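Local structure of hydrogenase 3 maturation protease (Escherichia coli, 2E85) at residues D19-L24 and V64-M69; V11-M16 and G42-E47; G74-I79 and L114-D119; E27-A32 and T137-L142. The protein is an endopeptidase that removes a 32-residue peptide from the C-terminus of the precursor of HycE, the large subunit of hydrogenase 3. The protein carries 1 engineered substitution. All blocks are in the same frame, centred on the assembly; numbering follows the deposited sequence.

Contact 1 of 4, residues D19-L24 and V64-M69; sequences DGAGPL and VDATDM. With CA (calcium ion), chain F.
Asp19 and Asp65 meet through a calcium ion rather than directly: Asp19 OD1 and Asp65 OD1 each bind it at 2.3 Å, and the two oxygens stay 4.2 Å apart. Ala66 O completes the protein part of the shell with a longer bond of 2.6 Å, and three waters make up the remaining ligands. Asp65 starts out from the strand pointing away from the 3-10 turn of Asp19; with CG set anti to the backbone N (chi1 -170°), its carboxylate still reaches the metal. Its second oxygen, OD2, is not a ligand but accepts a hydrogen bond of 2.7 Å from one of the metal-bound waters. Calcium thus sits where strand 60-66 runs out of the sheet and helix 21-31 begins, the metal site of a peptidase A31 enzyme, where Asp19 and Asp65 are, by similarity, nickel ligands.

Water also joins the backbones. One molecule donates to Asp19 O and accepts from Gly22 N and Ala66 N, tying the first turn of the helix to the strand end. Another bonds to Asp19 OD1 and, weakly, to Ala66 O.

The apolar part is small. Ala21 CB lies 4.2 Å from Ala66 CB, and the same methyl of Ala66 rests 3.8 Å from Asp19 OD1. Ala21 also packs against Ile131 and Val135 of helix 129-141.

Contact 2 of 4, residues V11-M16 and G42-E47; sequences VGNSMM and GGSAPE. With CA (calcium ion), chain E.
Gly12 N donates to Gly43 O in a short, nearly straight bond, 2.8 Å with an angle of 169° at the hydrogen, although the donor approaches from well above the carbonyl plane. The same oxygen also receives the CA-H of Val11. In return Gly43 CA leans on Gly12 O at 3.2 Å, a CA-H...O contact. Side chains add little: Val11 CG2 touches Pro46 CB at 4.4 Å, and the amide of Asn13 lies alongside Ser44, with ND2 3.5 Å from OG. The backbone of Gly12, with phi at 152°, would jam a CB against the preceding carbonyl. Here the parallel neighbours 6-11 and 38-43, joined by helix 21-31 in a beta-alpha-beta crossover, break up into loops at their C-terminal ends.

Each loop has its own brace. In the first, Asn13 OD1 accepts from Met15 N at 3.0 Å to form an Asx turn, and Met16 N bonds to Asn13 O to close a type I turn. Asn13 CG stands anti to the backbone N (chi1 -174°), which brings OD1 to Met15 N and ND2 beside Ser44. With an alanine here, Met15 N would probably lose this acceptor and Ser44 the amide beside it, and the turn would be freer to flex. The second loop wraps a calcium ion, held by Gly42 O and Ala45 O at 2.3 Å together with Asn48 and Asp49; a metal-bound water accepts from Ala45 N.

Contact 3 of 4, residues G74-I79 and L114-D119; sequences GEIRII and LGIQPD
Ile76 reaches across to two side chains of strand 114-116 on the same face of the sheet. Its CG2 branch, anti to the backbone N, lies over the end of Leu114, 3.7 Å from CD2, and the two side chains cross obliquely. The CG1 branch goes the other way and meets Ile116 CG1 at 4.3 Å, directly opposite in a non-hydrogen-bonded pair. Ala134, Thr137 and Val138 of helix 129-141 close over Ile76.

Arg77 faces the other side, opposite Gly115. Its guanidinium folds back toward the start of its own segment: NH1 makes a salt bridge of 2.9 Å to Glu75 OE1, in the guanidinium plane, and also donates to Ile76 O. Gln117 turns away at its bent chi2 (75°), and its amide holds the loop after strand 60-66, OE1 taking Met69 N and NE2 Asp68 OD1; NE2 also reaches Pro118 O.

Between the faces run four backbone bonds; Arg77 and Gly115 exchange two, and Gly115 N points almost straight at Arg77 O (2.8 Å). On the other side of strand 76-78, Ile78 bonds by its backbone to Ala152 and Leu154. The arrangement is that of a mixed alpha/beta sheet with one antiparallel strand, 76-78, added beside four parallel ones.

Contact 4 of 4, residues E27-A32 and T137-L142; sequences EKCAAA and TVYQRL
Cys29 SG touches both Leu142 and Tyr139, 3.5 Å from Leu142 CD1 and 4.1 Å from Tyr139 CD1. It meets the ring at its edge, a sulfur-aromatic contact. Leu8 of strand 6-11 touches both Cys29 and Leu142, so this apolar centre also reaches the sheet.

Over one face of the Tyr139 ring comes Lys28: its CB stands 4.2 Å from the ring centroid in a CH-pi contact, 26° off the normal, and the extended chain continues across until CD nears CG of the ring. The chain then bends at its last torsion, and the ammonium joins Glu136 in a salt bridge.

Tyr139 itself crosses from helix 129-141 to helix 21-31. With CG anti to the backbone N (chi1 168°), the ring carries its hydroxyl to the point where the chain leaves helix 21-31. There OH donates to Ala32 O in a short bond of 2.5 Å, the oxygen lying at the ring edge near its plane, and Ala32 CB crowds the hydroxyl at 3.1 Å. A phenylalanine in place of Tyr139 would probably leave Ala32 O without this donor and the end of helix 21-31 less firmly tied. Tyr139 therefore joins the helices in two ways: its ring packs on Lys28 and Cys29, and its hydroxyl ties down the C-terminal end of helix 21-31.

Overall arrangement
Contact 1 is central, with contacts 2 and 3 each about 8 Å away between centres. It meets contact 2 through a probable hydrogen bond of 2.9 Å from Val11 N to Val64 O, and contact 3 through another of 2.9 Å from Thr67 N to Ile116 O. All three share one sheet. Contact 4, about 14 Å from contact 1 between centres, lies away from the presumed nickel ligands and joins helices 21-31 and 129-141 on the sheet; Val138 CG1 meets Val64 CG2 at 4.3 Å and Val138 CG2 meets Ile76 CD1 at 3.8 Å. The side chain of Asp65 is about 12 Å from that of His93, a nickel ligand by similarity. His93 touches Ala45 and Glu47 of contact 2.

Contact 1 of 4, residues D19-L24 and V64-M69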
loop_
_atom_site.group_PDB
_atom_site.type_symbol
_atom_site.label_atom_id
_atom_site.label_comp_id
_atom_site.label_asym_id
_atom_site.label_seq_id
_atom_site.Cartn_x
_atom_site.Cartn_y
_atom_site.Cartn_z
ATOM N N ASP B 19 10.887 -17.964 -5.445
ATOM C CA ASP B 19 10.385 -16.803 -4.677
ATOM C C ASP B 19 10.954 -16.734 -3.258
ATOM O O ASP B 19 10.755 -15.716 -2.553
ATOM C CB ASP B 19 8.859 -16.769 -4.614
ATOM C CG ASP B 19 8.357 -15.397 -4.215
ATOM O OD1 ASP B 19 8.872 -14.430 -4.815
ATOM O OD2 ASP B 19 7.532 -15.279 -3.287
ATOM N N GLY B 20 11.635 -17.802 -2.833
ATOM C CA GLY B 20 12.300 -17.855 -1.523
ATOM C C GLY B 20 13.601 -17.072 -1.416
ATOM O O GLY B 20 14.252 -17.104 -0.380
ATOM N N ALA B 21 13.975 -16.361 -2.483
ATOM C CA ALA B 21 15.293 -15.725 -2.513
ATOM C C ALA B 21 15.434 -14.751 -1.338
ATOM O O ALA B 21 16.471 -14.724 -0.650
ATOM C CB ALA B 21 15.502 -15.023 -3.813
ATOM N N GLY B 22 14.388 -13.973 -1.098
ATOM C CA GLY B 22 14.428 -12.972 -0.014
ATOM C C GLY B 22 14.582 -13.627 1.361
ATOM O O GLY B 22 15.490 -13.306 2.098
ATOM N N PRO B 23 13.665 -14.542 1.743
ATOM C CA PRO B 23 13.850 -15.316 2.982
ATOM C C PRO B 23 15.204 -16.007 3.104
ATOM O O PRO B 23 15.785 -16.012 4.187
ATOM C CB PRO B 23 12.698 -16.328 2.938
ATOM C CG PRO B 23 11.635 -15.614 2.116
ATOM C CD PRO B 23 12.333 -14.759 1.132
ATOM N N LEU B 24 15.754 -16.499 1.996
ATOM C CA LEU B 24 17.092 -17.112 2.051
ATOM C C LEU B 24 18.159 -16.083 2.457
ATOM O O LEU B 24 19.019 -16.362 3.308
ATOM C CB LEU B 24 17.478 -17.831 0.729
ATOM C CG LEU B 24 18.863 -18.475 0.793
ATOM C CD1 LEU B 24 18.927 -19.607 1.851
ATOM C CD2 LEU B 24 19.304 -18.990 -0.583
ATOM N N VAL B 64 15.116 -6.443 -1.240
ATOM C CA VAL B 64 15.537 -7.547 -2.098
ATOM C C VAL B 64 14.352 -8.493 -2.292
ATOM O O VAL B 64 13.754 -8.958 -1.315
ATOM C CB VAL B 64 16.711 -8.341 -1.470
ATOM C CG1 VAL B 64 16.955 -9.678 -2.232
ATOM C CG2 VAL B 64 17.994 -7.448 -1.354
ATOM N N ASP B 65 14.040 -8.795 -3.552
ATOM C CA ASP B 65 12.858 -9.588 -3.867
ATOM C C ASP B 65 13.104 -10.349 -5.158
ATOM O O ASP B 65 13.641 -9.792 -6.103
ATOM C CB ASP B 65 11.658 -8.647 -4.049
ATOM C CG ASP B 65 10.311 -9.392 -4.149
ATOM O OD1 ASP B 65 10.255 -10.611 -3.949
ATOM O OD2 ASP B 65 9.280 -8.727 -4.382
ATOM N N ALA B 66 12.701 -11.617 -5.209
ATOM C CA ALA B 66 12.662 -12.341 -6.447
ATOM C C ALA B 66 11.551 -11.687 -7.307
ATOM O O ALA B 66 10.418 -11.515 -6.833
ATOM C CB ALA B 66 12.314 -13.808 -6.182
ATOM N N THR B 67 11.864 -11.355 -8.555
ATOM C CA THR B 67 10.993 -10.535 -9.386
ATOM C C THR B 67 11.179 -10.983 -10.840
ATOM O O THR B 67 12.299 -11.031 -11.298
ATOM C CB THR B 67 11.461 -9.048 -9.309
ATOM O OG1 THR B 67 11.362 -8.557 -7.957
ATOM C CG2 THR B 67 10.694 -8.158 -10.231
ATOM N N ASP B 68 10.093 -11.274 -11.565
ATOM C CA ASP B 68 10.258 -11.628 -12.983
ATOM C C ASP B 68 10.566 -10.337 -13.756
ATOM O O ASP B 68 9.777 -9.371 -13.717
ATOM C CB ASP B 68 9.030 -12.360 -13.550
ATOM C CG ASP B 68 9.196 -12.747 -15.040
ATOM O OD1 ASP B 68 10.335 -12.970 -15.508
ATOM O OD2 ASP B 68 8.158 -12.842 -15.743
ATOM N N MET B 69 11.704 -10.333 -14.432
ATOM C CA MET B 69 12.200 -9.171 -15.173
ATOM C C MET B 69 12.453 -9.544 -16.627
ATOM O O MET B 69 12.970 -8.723 -17.405
ATOM C CB MET B 69 13.493 -8.618 -14.530
ATOM C CG MET B 69 13.358 -8.043 -13.064
ATOM S SD MET B 69 14.936 -7.659 -12.235
ATOM C CE MET B 69 15.607 -9.343 -12.007
HETATM CA CA CA F . 8.762 -12.095 -4.895
HETATM O O HOH W 1 12.181 -13.272 -2.706
HETATM O O HOH W 2 9.212 -14.341 -7.505
HETATM O O HOH W 3 7.506 -10.200 -5.701
HETATM O O HOH W 4 7.071 -10.971 -3.540
HETATM O O HOH W 5 7.300 -12.719 -6.487
#

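Contact 2 of 4, residues V11-M16 and G42-E47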
loop_
_atom_site.group_PDB
_atom_site.type_symbol
_atom_site.label_atom_id
_atom_site.label_comp_id
_atom_site.label_asym_id
_atom_site.label_seq_id
_atom_site.Cartn_x
_atom_site.Cartn_y
_atom_site.Cartn_z
ATOM N N VAL B 11 11.938 -9.675 0.851
ATOM C CA VAL B 11 10.579 -10.040 0.465
ATOM C C VAL B 11 10.551 -11.405 -0.231
ATOM O O VAL B 11 11.420 -11.683 -1.045
ATOM C CB VAL B 11 9.943 -8.942 -0.501
ATOM C CG1 VAL B 11 8.548 -9.343 -0.994
ATOM C CG2 VAL B 11 9.917 -7.546 0.182
ATOM N N GLY B 12 9.555 -12.234 0.084
ATOM C CA GLY B 12 9.403 -13.502 -0.597
ATOM C C GLY B 12 8.727 -14.565 0.230
ATOM O O GLY B 12 8.308 -14.334 1.361
ATOM N N ASN B 13 8.637 -15.759 -0.341
ATOM C CA ASN B 13 7.914 -16.857 0.302
ATOM C C ASN B 13 8.735 -18.119 0.080
ATOM O O ASN B 13 8.906 -18.526 -1.064
ATOM C CB ASN B 13 6.522 -16.958 -0.316
ATOM C CG ASN B 13 5.616 -17.984 0.374
ATOM O OD1 ASN B 13 6.074 -18.853 1.120
ATOM N ND2 ASN B 13 4.317 -17.855 0.137
ATOM N N SER B 14 9.261 -18.714 1.161
ATOM C CA SER B 14 10.142 -19.880 1.045
ATOM C C SER B 14 9.362 -21.091 0.560
ATOM O O SER B 14 9.964 -22.084 0.133
ATOM C CB SER B 14 10.806 -20.284 2.363
ATOM O OG SER B 14 11.637 -19.277 2.919
ATOM N N MET B 15 8.036 -21.028 0.668
ATOM C CA MET B 15 7.178 -22.111 0.176
ATOM C C MET B 15 6.809 -21.934 -1.296
ATOM O O MET B 15 5.909 -22.617 -1.799
ATOM C CB MET B 15 5.934 -22.267 1.065
ATOM C CG MET B 15 6.239 -22.720 2.512
ATOM S SD MET B 15 7.119 -24.309 2.609
ATOM C CE MET B 15 8.763 -23.791 3.103
ATOM N N MET B 16 7.500 -21.024 -1.997
ATOM C CA MET B 16 7.191 -20.771 -3.409
ATOM C C MET B 16 8.427 -20.850 -4.318
ATOM O O MET B 16 8.600 -20.033 -5.237
ATOM C CB MET B 16 6.414 -19.463 -3.568
ATOM C CG MET B 16 4.969 -19.507 -3.023
ATOM S SD MET B 16 3.804 -20.586 -3.963
ATOM C CE MET B 16 3.516 -19.608 -5.370
ATOM N N GLY B 42 10.598 -10.032 5.681
ATOM C CA GLY B 42 9.296 -9.473 5.355
ATOM C C GLY B 42 8.237 -10.450 4.885
ATOM O O GLY B 42 7.064 -10.110 4.902
ATOM N N GLY B 43 8.621 -11.644 4.448
ATOM C CA GLY B 43 7.628 -12.588 3.938
ATOM C C GLY B 43 6.959 -12.102 2.652
ATOM O O GLY B 43 7.536 -11.338 1.878
ATOM N N SER B 44 5.723 -12.554 2.476
ATOM C CA SER B 44 4.985 -12.423 1.228
ATOM C C SER B 44 4.628 -11.005 0.808
ATOM O O SER B 44 4.592 -10.718 -0.396
ATOM C CB SER B 44 3.700 -13.252 1.304
ATOM O OG SER B 44 4.031 -14.610 1.441
ATOM N N ALA B 45 4.313 -10.154 1.784
ATOM C CA ALA B 45 3.781 -8.812 1.513
ATOM C C ALA B 45 4.623 -7.794 2.234
ATOM O O ALA B 45 4.850 -7.947 3.428
ATOM C CB ALA B 45 2.358 -8.699 2.027
ATOM N N PRO B 46 5.085 -6.749 1.518
ATOM C CA PRO B 46 5.783 -5.647 2.199
ATOM C C PRO B 46 4.863 -4.676 2.978
ATOM O O PRO B 46 5.354 -3.941 3.856
ATOM C CB PRO B 46 6.479 -4.919 1.041
ATOM C CG PRO B 46 5.545 -5.156 -0.128
ATOM C CD PRO B 46 5.082 -6.582 0.050
ATOM N N GLU B 47 3.562 -4.651 2.662
ATOM C CA GLU B 47 2.631 -3.680 3.281
ATOM C C GLU B 47 2.709 -3.621 4.793
ATOM O O GLU B 47 2.736 -2.526 5.370
ATOM C CB GLU B 47 1.172 -3.900 2.865
ATOM C CG GLU B 47 0.896 -3.451 1.470
ATOM C CD GLU B 47 1.032 -4.579 0.471
ATOM O OE1 GLU B 47 1.963 -5.438 0.612
ATOM O OE2 GLU B 47 0.217 -4.561 -0.478
HETATM CA CA CA E . 5.425 -8.612 5.505
HETATM O O HOH W 6 3.938 -10.462 4.838
HETATM O O HOH W 7 5.320 -9.926 7.621
#

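Contact 3 of 4, residues G74-I79 and L114-D119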
loop_
_atom_site.group_PDB
_atom_site.type_symbol
_atom_site.label_atom_id
_atom_site.label_comp_id
_atom_site.label_asym_id
_atom_site.label_seq_id
_atom_site.Cartn_x
_atom_site.Cartn_y
_atom_site.Cartn_z
ATOM N N GLY B 74 18.561 -15.999 -12.076
ATOM C CA GLY B 74 19.682 -15.623 -11.214
ATOM C C GLY B 74 20.279 -14.262 -11.539
ATOM O O GLY B 74 21.117 -13.758 -10.776
ATOM N N GLU B 75 19.867 -13.659 -12.660
ATOM C CA GLU B 75 20.308 -12.289 -12.950
ATOM C C GLU B 75 19.787 -11.353 -11.834
ATOM O O GLU B 75 18.647 -11.502 -11.343
ATOM C CB GLU B 75 19.840 -11.799 -14.328
ATOM C CG GLU B 75 20.510 -12.508 -15.509
ATOM C CD GLU B 75 22.021 -12.284 -15.563
ATOM O OE1 GLU B 75 22.481 -11.137 -15.332
ATOM O OE2 GLU B 75 22.761 -13.254 -15.853
ATOM N N ILE B 76 20.629 -10.385 -11.477
ATOM C CA ILE B 76 20.349 -9.431 -10.399
ATOM C C ILE B 76 20.332 -8.042 -11.028
ATOM O O ILE B 76 21.284 -7.698 -11.743
ATOM C CB ILE B 76 21.516 -9.428 -9.366
ATOM C CG1 ILE B 76 21.565 -10.767 -8.644
ATOM C CG2 ILE B 76 21.314 -8.361 -8.270
ATOM C CD1 ILE B 76 22.900 -11.088 -7.968
ATOM N N ARG B 77 19.289 -7.236 -10.761
ATOM C CA ARG B 77 19.269 -5.849 -11.260
ATOM C C ARG B 77 18.653 -4.923 -10.247
ATOM O O ARG B 77 17.820 -5.338 -9.460
ATOM C CB ARG B 77 18.462 -5.694 -12.551
ATOM C CG ARG B 77 18.898 -6.549 -13.741
ATOM C CD ARG B 77 20.133 -5.981 -14.415
ATOM N NE ARG B 77 20.434 -6.708 -15.651
ATOM C CZ ARG B 77 21.067 -7.886 -15.725
ATOM N NH1 ARG B 77 21.464 -8.543 -14.642
ATOM N NH2 ARG B 77 21.296 -8.420 -16.922
ATOM N N ILE B 78 19.092 -3.658 -10.262
ATOM C CA ILE B 78 18.411 -2.619 -9.541
ATOM C C ILE B 78 17.329 -2.048 -10.440
ATOM O O ILE B 78 17.600 -1.705 -11.606
ATOM C CB ILE B 78 19.354 -1.464 -9.197
ATOM C CG1 ILE B 78 20.632 -1.961 -8.463
ATOM C CG2 ILE B 78 18.573 -0.342 -8.500
ATOM C CD1 ILE B 78 21.664 -2.349 -9.412
ATOM N N ILE B 79 16.121 -1.948 -9.900
ATOM C CA ILE B 79 14.991 -1.410 -10.659
ATOM C C ILE B 79 14.686 0.014 -10.229
ATOM O O ILE B 79 14.380 0.297 -9.052
ATOM C CB ILE B 79 13.724 -2.232 -10.553
ATOM C CG1 ILE B 79 14.025 -3.715 -10.743
ATOM C CG2 ILE B 79 12.680 -1.702 -11.573
ATOM C CD1 ILE B 79 15.081 -4.140 -11.722
ATOM N N LEU B 114 16.211 -4.046 -5.306
ATOM C CA LEU B 114 16.979 -5.064 -6.000
ATOM C C LEU B 114 16.166 -6.328 -6.329
ATOM O O LEU B 114 15.602 -6.979 -5.439
ATOM C CB LEU B 114 18.190 -5.442 -5.158
ATOM C CG LEU B 114 19.199 -6.426 -5.750
ATOM C CD1 LEU B 114 20.558 -6.241 -5.106
ATOM C CD2 LEU B 114 18.769 -7.901 -5.625
ATOM N N GLY B 115 16.104 -6.655 -7.614
ATOM C CA GLY B 115 15.357 -7.811 -8.092
ATOM C C GLY B 115 16.329 -8.919 -8.437
ATOM O O GLY B 115 17.444 -8.677 -8.936
ATOM N N ILE B 116 15.896 -10.138 -8.182
ATOM C CA ILE B 116 16.626 -11.324 -8.590
ATOM C C ILE B 116 15.651 -12.114 -9.443
ATOM O O ILE B 116 14.513 -12.399 -8.983
ATOM C CB ILE B 116 16.975 -12.231 -7.389
ATOM C CG1 ILE B 116 17.922 -11.525 -6.438
ATOM C CG2 ILE B 116 17.531 -13.595 -7.856
ATOM C CD1 ILE B 116 18.051 -12.169 -5.059
ATOM N N GLN B 117 16.101 -12.514 -10.634
ATOM C CA GLN B 117 15.245 -13.284 -11.546
ATOM C C GLN B 117 15.023 -14.712 -11.083
ATOM O O GLN B 117 15.968 -15.489 -11.016
ATOM C CB GLN B 117 15.858 -13.314 -12.938
ATOM C CG GLN B 117 15.034 -14.149 -13.919
ATOM C CD GLN B 117 13.809 -13.459 -14.342
ATOM O OE1 GLN B 117 13.862 -12.297 -14.748
ATOM N NE2 GLN B 117 12.682 -14.152 -14.280
ATOM N N PRO B 118 13.756 -15.076 -10.799
ATOM C CA PRO B 118 13.488 -16.485 -10.528
ATOM C C PRO B 118 13.361 -17.300 -11.794
ATOM O O PRO B 118 13.164 -16.759 -12.910
ATOM C CB PRO B 118 12.135 -16.459 -9.823
ATOM C CG PRO B 118 11.428 -15.323 -10.431
ATOM C CD PRO B 118 12.545 -14.253 -10.612
ATOM N N ASP B 119 13.469 -18.604 -11.611
ATOM C CA ASP B 119 13.169 -19.539 -12.665
ATOM C C ASP B 119 11.851 -20.198 -12.421
ATOM O O ASP B 119 10.920 -20.075 -13.231
ATOM C CB ASP B 119 14.240 -20.607 -12.806
ATOM C CG ASP B 119 14.119 -21.360 -14.152
ATOM O OD1 ASP B 119 13.196 -20.954 -14.911
ATOM O OD2 ASP B 119 14.893 -22.327 -14.385
#

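Contact 4 of 4, residues E27-A32 and T137-L142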
loop_
_atom_site.group_PDB
_atom_site.type_symbol
_atom_site.label_atom_id
_atom_site.label_comp_id
_atom_site.label_asym_id
_atom_site.label_seq_id
_atom_site.Cartn_x
_atom_site.Cartn_y
_atom_site.Cartn_z
ATOM N N GLU B 27 17.919 -15.501 6.086
ATOM C CA GLU B 27 18.526 -16.625 6.809
ATOM C C GLU B 27 20.056 -16.525 6.890
ATOM O O GLU B 27 20.655 -16.770 7.962
ATOM C CB GLU B 27 18.127 -17.948 6.168
ATOM C CG GLU B 27 18.737 -19.114 6.927
ATOM C CD GLU B 27 18.034 -20.426 6.707
ATOM O OE1 GLU B 27 18.614 -21.465 7.115
ATOM O OE2 GLU B 27 16.926 -20.430 6.131
ATOM N N LYS B 28 20.681 -16.176 5.762
ATOM C CA LYS B 28 22.131 -16.026 5.699
ATOM C C LYS B 28 22.606 -14.927 6.634
ATOM O O LYS B 28 23.578 -15.104 7.351
ATOM C CB LYS B 28 22.583 -15.719 4.274
ATOM C CG LYS B 28 22.448 -16.897 3.329
ATOM C CD LYS B 28 22.951 -16.468 1.948
ATOM C CE LYS B 28 22.947 -17.596 0.959
ATOM N NZ LYS B 28 24.053 -18.541 1.157
ATOM N N CYS B 29 21.910 -13.795 6.615
ATOM C CA CYS B 29 22.265 -12.673 7.472
ATOM C C CYS B 29 22.101 -13.004 8.950
ATOM O O CYS B 29 22.868 -12.516 9.775
ATOM C CB CYS B 29 21.434 -11.442 7.119
ATOM S SG CYS B 29 21.783 -10.778 5.478
ATOM N N ALA B 30 21.093 -13.802 9.278
ATOM C CA ALA B 30 20.842 -14.160 10.682
ATOM C C ALA B 30 21.983 -15.039 11.196
ATOM O O ALA B 30 22.425 -14.901 12.348
ATOM C CB ALA B 30 19.505 -14.864 10.825
ATOM N N ALA B 31 22.476 -15.917 10.326
ATOM C CA ALA B 31 23.526 -16.861 10.673
ATOM C C ALA B 31 24.907 -16.208 10.715
ATOM O O ALA B 31 25.784 -16.602 11.519
ATOM C CB ALA B 31 23.515 -18.030 9.695
ATOM N N ALA B 32 25.091 -15.202 9.874
ATOM C CA ALA B 32 26.383 -14.549 9.720
ATOM C C ALA B 32 26.155 -13.113 9.224
ATOM O O ALA B 32 26.164 -12.862 8.020
ATOM C CB ALA B 32 27.285 -15.337 8.766
ATOM N N THR B 137 25.607 -13.894 -3.977
ATOM C CA THR B 137 26.244 -12.722 -4.562
ATOM C C THR B 137 25.817 -11.436 -3.835
ATOM O O THR B 137 26.645 -10.611 -3.468
ATOM C CB THR B 137 25.977 -12.630 -6.095
ATOM O OG1 THR B 137 26.511 -13.799 -6.725
ATOM C CG2 THR B 137 26.659 -11.405 -6.687
ATOM N N VAL B 138 24.524 -11.292 -3.597
ATOM C CA VAL B 138 23.988 -10.110 -2.949
ATOM C C VAL B 138 24.504 -10.072 -1.496
ATOM O O VAL B 138 24.919 -9.041 -1.002
ATOM C CB VAL B 138 22.432 -10.076 -3.039
ATOM C CG1 VAL B 138 21.891 -8.917 -2.249
ATOM C CG2 VAL B 138 21.975 -9.927 -4.508
ATOM N N TYR B 139 24.507 -11.229 -0.851
ATOM C CA TYR B 139 24.921 -11.335 0.547
ATOM C C TYR B 139 26.351 -10.856 0.722
ATOM O O TYR B 139 26.642 -10.137 1.658
ATOM C CB TYR B 139 24.749 -12.778 1.034
ATOM C CG TYR B 139 25.395 -13.094 2.354
ATOM C CD1 TYR B 139 24.807 -12.679 3.564
ATOM C CD2 TYR B 139 26.584 -13.827 2.400
ATOM C CE1 TYR B 139 25.390 -12.984 4.777
ATOM C CE2 TYR B 139 27.191 -14.109 3.589
ATOM C CZ TYR B 139 26.585 -13.696 4.778
ATOM O OH TYR B 139 27.179 -13.990 5.982
ATOM N N GLN B 140 27.206 -11.223 -0.228
ATOM C CA GLN B 140 28.617 -10.872 -0.181
ATOM C C GLN B 140 28.864 -9.412 -0.515
ATOM O O GLN B 140 29.976 -8.914 -0.334
ATOM C CB GLN B 140 29.412 -11.791 -1.104
ATOM C CG GLN B 140 29.432 -13.214 -0.564
ATOM C CD GLN B 140 30.274 -13.428 0.711
ATOM O OE1 GLN B 140 31.018 -12.547 1.150
ATOM N NE2 GLN B 140 30.176 -14.626 1.283
ATOM N N ARG B 141 27.844 -8.717 -0.999
ATOM C CA ARG B 141 28.040 -7.291 -1.258
ATOM C C ARG B 141 27.500 -6.428 -0.146
ATOM O O ARG B 141 27.690 -5.224 -0.164
ATOM C CB ARG B 141 27.481 -6.881 -2.615
ATOM C CG ARG B 141 28.257 -7.631 -3.689
ATOM C CD ARG B 141 28.597 -6.872 -4.905
ATOM N NE ARG B 141 28.809 -7.863 -5.936
ATOM C CZ ARG B 141 28.463 -7.698 -7.197
ATOM N NH1 ARG B 141 27.951 -6.530 -7.574
ATOM N NH2 ARG B 141 28.657 -8.684 -8.073
ATOM N N LEU B 142 26.817 -7.043 0.821
ATOM C CA LEU B 142 26.195 -6.253 1.916
ATOM C C LEU B 142 27.228 -5.503 2.768
ATOM O O LEU B 142 27.002 -4.372 3.197
ATOM C CB LEU B 142 25.311 -7.131 2.806
ATOM C CG LEU B 142 24.027 -7.686 2.217
ATOM C CD1 LEU B 142 23.333 -8.634 3.194
ATOM C CD2 LEU B 142 23.037 -6.572 1.763
#